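Local structure of tannase (Lactobacillus plantarum, 4JUI) at residues I159-A164 and S453-L458; Y204-N209 and W412-G417. The protein probably hydrolyses the gallate ester bonds of tannins, as a serine esterase of the alpha/beta-hydrolase superfamily. The protein carries 1 engineered substitution. All coordinates share one frame; numbering follows the deposited sequence.

Both contacts lie at the ends of the parallel strands of the central sheet, close to the bound ethyl gallate. Contact 1 is the more superficial: residues 159-164, from strand 158-163, meet a loop before the last helix through an amide, a carboxylate and bridging waters. Contact 2 is buried and joins neighbouring strands 200-204 and 411-415, and the loops after them, by a main-chain bond, apolar packing and a bridging water, with two arginines at one edge. Tyr-204 ties them together: its O probably accepts a hydrogen bond from Ala-164 N, its ring packs against Asn-161 and Asp-455, and its hydroxyl lies very close to Asp-457, probably hydrogen-bonded. Each supplies one pocket residue, Ala-164 and Ile-207.

Contact 1 of 2, residues I159-A164 and S453-L458; sequences ITNGTA and SGDYDL. Engineered in segment 159-164: Ala-164 (natural residue Ser). With EGR (ethyl 3,4,5-trihydroxybenzoate), chain C.
At the nucleophile elbow of this alpha/beta-hydrolase fold, Asn-161 on strand 158-163 and Thr-163 two residues on pack against Ser-453, Gly-454 and Asp-455, in the loop that follows the ligand-binding His-452. Asn-161 carries CG anti to its own N (chi1 -174°), which turns the amide toward the loop. Its ND2 gives a fairly straight hydrogen bond to Asp-455 OD1 (3.1 Å, 161°), which is met on its syn side; the two planes are nearly parallel, 16° apart, with ND2 tilted out of the carboxylate plane. One water bonds weakly to ND2 and donates to Asp-455 OD2, and a second links Asp-455 OD1 to Thr-163 OG1. Outside the contact, Ser-202 bonds Asn-161 OD1 and Thr-98 bonds Asp-455 OD2, fixing both flat groups. With an alanine in place of Asn-161, Asp-455 OD1 would probably lose its direct amide donor and Ser-202 one of its partners. Thr-163 OG1 stands 3.3 Å from Gly-454 CA, on the side where any other residue would carry its CB, so the glycine permits this approach. The Thr-163 methyl CG2 touches Ser-453 C at 3.6 Å. Next, engineered Ala-164 (natural serine) precedes helix 165-175, its CB 3.1 Å from EGR O05.

Contact 2 of 2, residues Y204-N209 and W412-G417; sequences YCPIHN and WRIRHG. With EGR (ethyl 3,4,5-trihydroxybenzoate), chain C.
Tyr-204 and Arg-415 form a parallel beta bridge between neighbouring strands of the alpha/beta-hydrolase sheet, at the point where both chains run out into loops beside the gallate pocket. The tight part is the main chain. Cys-205 N donates to Arg-415 O over 2.7 Å, pointing nearly down the carbonyl bond, and the same oxygen receives a CA-H contact from Tyr-204 CA at 3.4 Å. Next to it, Cys-205 CB lies 3.5 Å from His-416 ND1, approaching the imidazole obliquely, while Pro-206 CD meets the Ile-414 methyl CG2 at about a right angle. A water donates to Pro-206 O and bonds His-416 ND1, whose ring is also held through NE2, bonded to Asp-420 O; His-208 ND1 gives the Pro-206 carbonyl a second bond, from above its plane. Ile-207, the centre of an inverse gamma turn, lays CG2 against the gallate ring, 3.7 Å from EGR C08.

Toward the partly exposed Arg-415 the packing is looser. Tyr-204 OH is 3.6 Å from Arg-413 NH1, the hydroxyl turning instead to Asp-457. Arg-413 reaches out extended, whereas Arg-415 bends at chi2 (-68°), which brings NH1 back to Ile-414 O. The two guanidinium groups lie face against face, each CZ 3.5 Å above the other's plane and shifted toward its rim. Salt bridges from Arg-413 to Asp-457 and from Arg-415 to Asp-443 give each arginine its own carboxylate, which would probably balance the two neighbouring charges.

Contact 1 of 2, residues I159-A164 and S453-L458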
loop_
_atom_site.group_PDB
_atom_site.type_symbol
_atom_site.label_atom_id
_atom_site.label_comp_id
_atom_site.label_asym_id
_atom_site.label_seq_id
_atom_site.Cartn_x
_atom_site.Cartn_y
_atom_site.Cartn_z
ATOM N N ILE A 159 13.064 -2.587 -4.692
ATOM C CA ILE A 159 11.992 -3.087 -3.852
ATOM C C ILE A 159 11.206 -1.885 -3.355
ATOM O O ILE A 159 11.742 -1.052 -2.640
ATOM C CB ILE A 159 12.563 -3.874 -2.650
ATOM C CG1 ILE A 159 13.391 -5.054 -3.150
ATOM C CG2 ILE A 159 11.438 -4.370 -1.746
ATOM C CD1 ILE A 159 14.508 -5.435 -2.235
ATOM N N THR A 160 9.946 -1.777 -3.766
ATOM C CA THR A 160 9.083 -0.708 -3.284
ATOM C C THR A 160 8.515 -1.079 -1.915
ATOM O O THR A 160 8.398 -2.259 -1.581
ATOM C CB THR A 160 7.920 -0.425 -4.258
ATOM O OG1 THR A 160 7.272 -1.659 -4.580
ATOM C CG2 THR A 160 8.434 0.234 -5.539
ATOM N N ASN A 161 8.178 -0.064 -1.126
ATOM C CA ASN A 161 7.559 -0.266 0.174
ATOM C C ASN A 161 6.558 0.855 0.438
ATOM O O ASN A 161 6.765 1.989 0.010
ATOM C CB ASN A 161 8.614 -0.305 1.291
ATOM C CG ASN A 161 8.012 -0.658 2.640
ATOM O OD1 ASN A 161 7.187 -1.569 2.739
ATOM N ND2 ASN A 161 8.398 0.078 3.678
ATOM N N GLY A 162 5.456 0.534 1.111
ATOM C CA GLY A 162 4.474 1.541 1.454
ATOM C C GLY A 162 3.390 0.984 2.353
ATOM O O GLY A 162 3.238 -0.238 2.457
ATOM N N THR A 163 2.651 1.882 3.002
ATOM C CA THR A 163 1.577 1.504 3.929
ATOM C C THR A 163 0.233 2.039 3.447
ATOM O O THR A 163 0.138 3.206 3.053
ATOM C CB THR A 163 1.868 2.081 5.335
ATOM O OG1 THR A 163 3.067 1.493 5.856
ATOM C CG2 THR A 163 0.731 1.785 6.301
ATOM N N ALA A 164 -0.794 1.189 3.490
ATOM C CA ALA A 164 -2.170 1.587 3.194
ATOM C C ALA A 164 -2.334 2.043 1.737
ATOM O O ALA A 164 -2.079 1.250 0.827
ATOM C CB ALA A 164 -2.621 2.643 4.175
ATOM N N SER A 453 -1.384 0.329 10.146
ATOM C CA SER A 453 -0.005 0.781 10.334
ATOM C C SER A 453 0.917 0.003 9.400
ATOM O O SER A 453 0.479 -0.902 8.692
ATOM C CB SER A 453 0.433 0.574 11.779
ATOM O OG SER A 453 0.374 -0.800 12.125
ATOM N N GLY A 454 2.196 0.369 9.389
ATOM C CA GLY A 454 3.170 -0.344 8.588
ATOM C C GLY A 454 4.557 -0.283 9.207
ATOM O O GLY A 454 4.763 0.372 10.237
ATOM N N ASP A 455 5.502 -0.988 8.593
ATOM C CA ASP A 455 6.913 -0.890 8.971
ATOM C C ASP A 455 7.186 -1.282 10.427
ATOM O O ASP A 455 8.139 -0.787 11.031
ATOM C CB ASP A 455 7.428 0.538 8.742
ATOM C CG ASP A 455 7.529 0.911 7.276
ATOM O OD1 ASP A 455 6.987 0.186 6.418
ATOM O OD2 ASP A 455 8.170 1.951 6.984
ATOM N N TYR A 456 6.359 -2.167 10.979
ATOM C CA TYR A 456 6.463 -2.547 12.388
ATOM C C TYR A 456 7.232 -3.854 12.591
ATOM O O TYR A 456 7.436 -4.297 13.724
ATOM C CB TYR A 456 5.057 -2.687 12.984
ATOM C CG TYR A 456 4.115 -3.420 12.063
ATOM C CD1 TYR A 456 4.139 -4.805 11.976
ATOM C CD2 TYR A 456 3.206 -2.725 11.270
ATOM C CE1 TYR A 456 3.290 -5.482 11.131
ATOM C CE2 TYR A 456 2.359 -3.391 10.416
ATOM C CZ TYR A 456 2.401 -4.771 10.353
ATOM O OH TYR A 456 1.544 -5.437 9.506
ATOM N N ASP A 457 7.659 -4.468 11.491
ATOM C CA ASP A 457 8.358 -5.748 11.549
ATOM C C ASP A 457 9.631 -5.709 10.712
ATOM O O ASP A 457 9.899 -6.639 9.948
ATOM C CB ASP A 457 7.443 -6.841 11.004
ATOM C CG ASP A 457 6.948 -6.531 9.599
ATOM O OD1 ASP A 457 7.246 -5.433 9.077
ATOM O OD2 ASP A 457 6.256 -7.380 9.010
ATOM N N LEU A 458 10.405 -4.636 10.847
ATOM C CA LEU A 458 11.534 -4.412 9.944
ATOM C C LEU A 458 12.564 -5.545 9.956
ATOM O O LEU A 458 13.132 -5.874 8.914
ATOM C CB LEU A 458 12.213 -3.075 10.225
ATOM C CG LEU A 458 11.397 -1.836 9.868
ATOM C CD1 LEU A 458 12.233 -0.588 10.088
ATOM C CD2 LEU A 458 10.907 -1.910 8.430
HETATM C C01 EGR C . -5.318 7.180 6.162
HETATM C C02 EGR C . -4.671 5.860 6.475
HETATM O O03 EGR C . -4.255 5.021 5.431
HETATM C C04 EGR C . -4.631 5.184 4.097
HETATM O O05 EGR C . -3.821 5.268 3.179
HETATM C C06 EGR C . -6.045 4.928 3.736
HETATM C C07 EGR C . -6.489 5.276 2.473
HETATM C C08 EGR C . -7.810 5.059 2.144
HETATM O O09 EGR C . -8.261 5.403 0.891
HETATM C C10 EGR C . -8.670 4.490 3.076
HETATM O O11 EGR C . -9.986 4.267 2.738
HETATM C C12 EGR C . -8.211 4.136 4.337
HETATM O O13 EGR C . -9.043 3.576 5.271
HETATM C C14 EGR C . -6.891 4.355 4.664
HETATM O O HOH W 1 8.969 2.840 4.556
HETATM O O HOH W 2 5.442 1.664 4.595
#

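Contact 2 of 2, residues Y204-N209 and W412-G417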
loop_
_atom_site.group_PDB
_atom_site.type_symbol
_atom_site.label_atom_id
_atom_site.label_comp_id
_atom_site.label_asym_id
_atom_site.label_seq_id
_atom_site.Cartn_x
_atom_site.Cartn_y
_atom_site.Cartn_z
ATOM N N TYR A 204 2.261 -3.002 3.145
ATOM C CA TYR A 204 1.517 -3.062 4.390
ATOM C C TYR A 204 0.098 -2.577 4.149
ATOM O O TYR A 204 -0.104 -1.531 3.503
ATOM C CB TYR A 204 2.183 -2.179 5.436
ATOM C CG TYR A 204 3.537 -2.729 5.839
ATOM C CD1 TYR A 204 4.703 -2.295 5.216
ATOM C CD2 TYR A 204 3.639 -3.709 6.817
ATOM C CE1 TYR A 204 5.940 -2.822 5.581
ATOM C CE2 TYR A 204 4.866 -4.236 7.175
ATOM C CZ TYR A 204 6.002 -3.791 6.554
ATOM O OH TYR A 204 7.210 -4.330 6.928
ATOM N N CYS A 205 -0.866 -3.350 4.657
ATOM C CA CYS A 205 -2.302 -3.083 4.510
ATOM C C CYS A 205 -2.731 -2.353 3.230
ATOM O O CYS A 205 -3.352 -1.294 3.299
ATOM C CB CYS A 205 -2.852 -2.354 5.748
ATOM S SG CYS A 205 -2.108 -0.758 6.158
ATOM N N PRO A 206 -2.425 -2.935 2.060
ATOM C CA PRO A 206 -2.689 -2.200 0.821
ATOM C C PRO A 206 -4.182 -1.907 0.625
ATOM O O PRO A 206 -5.003 -2.832 0.583
ATOM C CB PRO A 206 -2.174 -3.149 -0.271
ATOM C CG PRO A 206 -2.185 -4.531 0.376
ATOM C CD PRO A 206 -1.836 -4.264 1.814
ATOM N N ILE A 207 -4.526 -0.623 0.544
ATOM C CA ILE A 207 -5.910 -0.210 0.335
ATOM C C ILE A 207 -6.150 -0.136 -1.180
ATOM O O ILE A 207 -5.961 0.908 -1.812
ATOM C CB ILE A 207 -6.209 1.139 1.025
ATOM C CG1 ILE A 207 -5.899 1.060 2.519
ATOM C CG2 ILE A 207 -7.665 1.560 0.819
ATOM C CD1 ILE A 207 -6.854 0.168 3.305
ATOM N N HIS A 208 -6.522 -1.278 -1.752
ATOM C CA HIS A 208 -6.619 -1.450 -3.198
ATOM C C HIS A 208 -7.882 -2.239 -3.513
ATOM O O HIS A 208 -8.648 -2.573 -2.598
ATOM C CB HIS A 208 -5.398 -2.212 -3.722
ATOM C CG HIS A 208 -5.431 -3.676 -3.419
ATOM N ND1 HIS A 208 -5.183 -4.181 -2.155
ATOM C CD2 HIS A 208 -5.704 -4.747 -4.199
ATOM C CE1 HIS A 208 -5.295 -5.492 -2.179
ATOM N NE2 HIS A 208 -5.616 -5.867 -3.408
ATOM N N ASN A 209 -8.075 -2.560 -4.794
ATOM C CA ASN A 209 -9.282 -3.235 -5.264
ATOM C C ASN A 209 -10.520 -2.449 -4.834
ATOM O O ASN A 209 -11.518 -3.019 -4.367
ATOM C CB ASN A 209 -9.323 -4.685 -4.760
ATOM C CG ASN A 209 -10.343 -5.523 -5.485
ATOM O OD1 ASN A 209 -10.891 -5.113 -6.513
ATOM N ND2 ASN A 209 -10.617 -6.711 -4.947
ATOM N N TRP A 412 6.893 -11.025 -3.498
ATOM C CA TRP A 412 5.934 -10.195 -2.778
ATOM C C TRP A 412 5.920 -10.537 -1.295
ATOM O O TRP A 412 5.967 -11.711 -0.932
ATOM C CB TRP A 412 4.525 -10.414 -3.352
ATOM C CG TRP A 412 4.381 -9.987 -4.788
ATOM C CD1 TRP A 412 4.959 -10.568 -5.876
ATOM C CD2 TRP A 412 3.602 -8.891 -5.285
ATOM N NE1 TRP A 412 4.596 -9.892 -7.023
ATOM C CE2 TRP A 412 3.764 -8.859 -6.684
ATOM C CE3 TRP A 412 2.798 -7.921 -4.678
ATOM C CZ2 TRP A 412 3.141 -7.902 -7.491
ATOM C CZ3 TRP A 412 2.175 -6.974 -5.482
ATOM C CH2 TRP A 412 2.358 -6.971 -6.872
ATOM N N ARG A 413 5.858 -9.511 -0.449
ATOM C CA ARG A 413 5.627 -9.694 0.984
ATOM C C ARG A 413 4.542 -8.718 1.408
ATOM O O ARG A 413 4.716 -7.496 1.329
ATOM C CB ARG A 413 6.903 -9.447 1.796
ATOM C CG ARG A 413 6.748 -9.781 3.286
ATOM C CD ARG A 413 8.022 -9.481 4.032
ATOM N NE ARG A 413 7.987 -9.879 5.438
ATOM C CZ ARG A 413 7.562 -9.102 6.431
ATOM N NH1 ARG A 413 7.095 -7.882 6.179
ATOM N NH2 ARG A 413 7.589 -9.557 7.678
ATOM N N ILE A 414 3.405 -9.260 1.821
ATOM C CA ILE A 414 2.255 -8.451 2.179
ATOM C C ILE A 414 1.883 -8.727 3.625
ATOM O O ILE A 414 1.843 -9.879 4.053
ATOM C CB ILE A 414 1.046 -8.788 1.288
ATOM C CG1 ILE A 414 1.391 -8.531 -0.179
ATOM C CG2 ILE A 414 -0.192 -7.983 1.710
ATOM C CD1 ILE A 414 0.274 -8.905 -1.135
ATOM N N ARG A 415 1.624 -7.667 4.381
ATOM C CA ARG A 415 1.073 -7.803 5.730
ATOM C C ARG A 415 -0.167 -6.931 5.884
ATOM O O ARG A 415 -0.220 -5.825 5.357
ATOM C CB ARG A 415 2.110 -7.382 6.774
ATOM C CG ARG A 415 3.327 -8.273 6.833
ATOM C CD ARG A 415 2.940 -9.646 7.356
ATOM N NE ARG A 415 4.089 -10.506 7.624
ATOM C CZ ARG A 415 4.616 -11.334 6.732
ATOM N NH1 ARG A 415 4.117 -11.371 5.506
ATOM N NH2 ARG A 415 5.649 -12.096 7.052
ATOM N N HIS A 416 -1.160 -7.433 6.613
ATOM C CA HIS A 416 -2.316 -6.638 7.003
ATOM C C HIS A 416 -2.630 -7.020 8.446
ATOM O O HIS A 416 -2.833 -8.189 8.743
ATOM C CB HIS A 416 -3.514 -6.910 6.081
ATOM C CG HIS A 416 -4.735 -6.129 6.436
ATOM N ND1 HIS A 416 -5.149 -5.012 5.730
ATOM C CD2 HIS A 416 -5.629 -6.274 7.447
ATOM C CE1 HIS A 416 -6.238 -4.518 6.283
ATOM N NE2 HIS A 416 -6.551 -5.272 7.331
ATOM N N GLY A 417 -2.626 -6.043 9.348
ATOM C CA GLY A 417 -2.755 -6.323 10.772
ATOM C C GLY A 417 -4.068 -6.988 11.139
ATOM O O GLY A 417 -5.115 -6.683 10.570
HETATM C C01 EGR C . -5.318 7.180 6.162
HETATM C C02 EGR C . -4.671 5.860 6.475
HETATM O O03 EGR C . -4.255 5.021 5.431
HETATM C C04 EGR C . -4.631 5.184 4.097
HETATM O O05 EGR C . -3.821 5.268 3.179
HETATM C C06 EGR C . -6.045 4.928 3.736
HETATM C C07 EGR C . -6.489 5.276 2.473
HETATM C C08 EGR C . -7.810 5.059 2.144
HETATM O O09 EGR C . -8.261 5.403 0.891
HETATM C C10 EGR C . -8.670 4.490 3.076
HETATM O O11 EGR C . -9.986 4.267 2.738
HETATM C C12 EGR C . -8.211 4.136 4.337
HETATM O O13 EGR C . -9.043 3.576 5.271
HETATM C C14 EGR C . -6.891 4.355 4.664
HETATM O O HOH W 3 -4.850 -4.884 2.838
#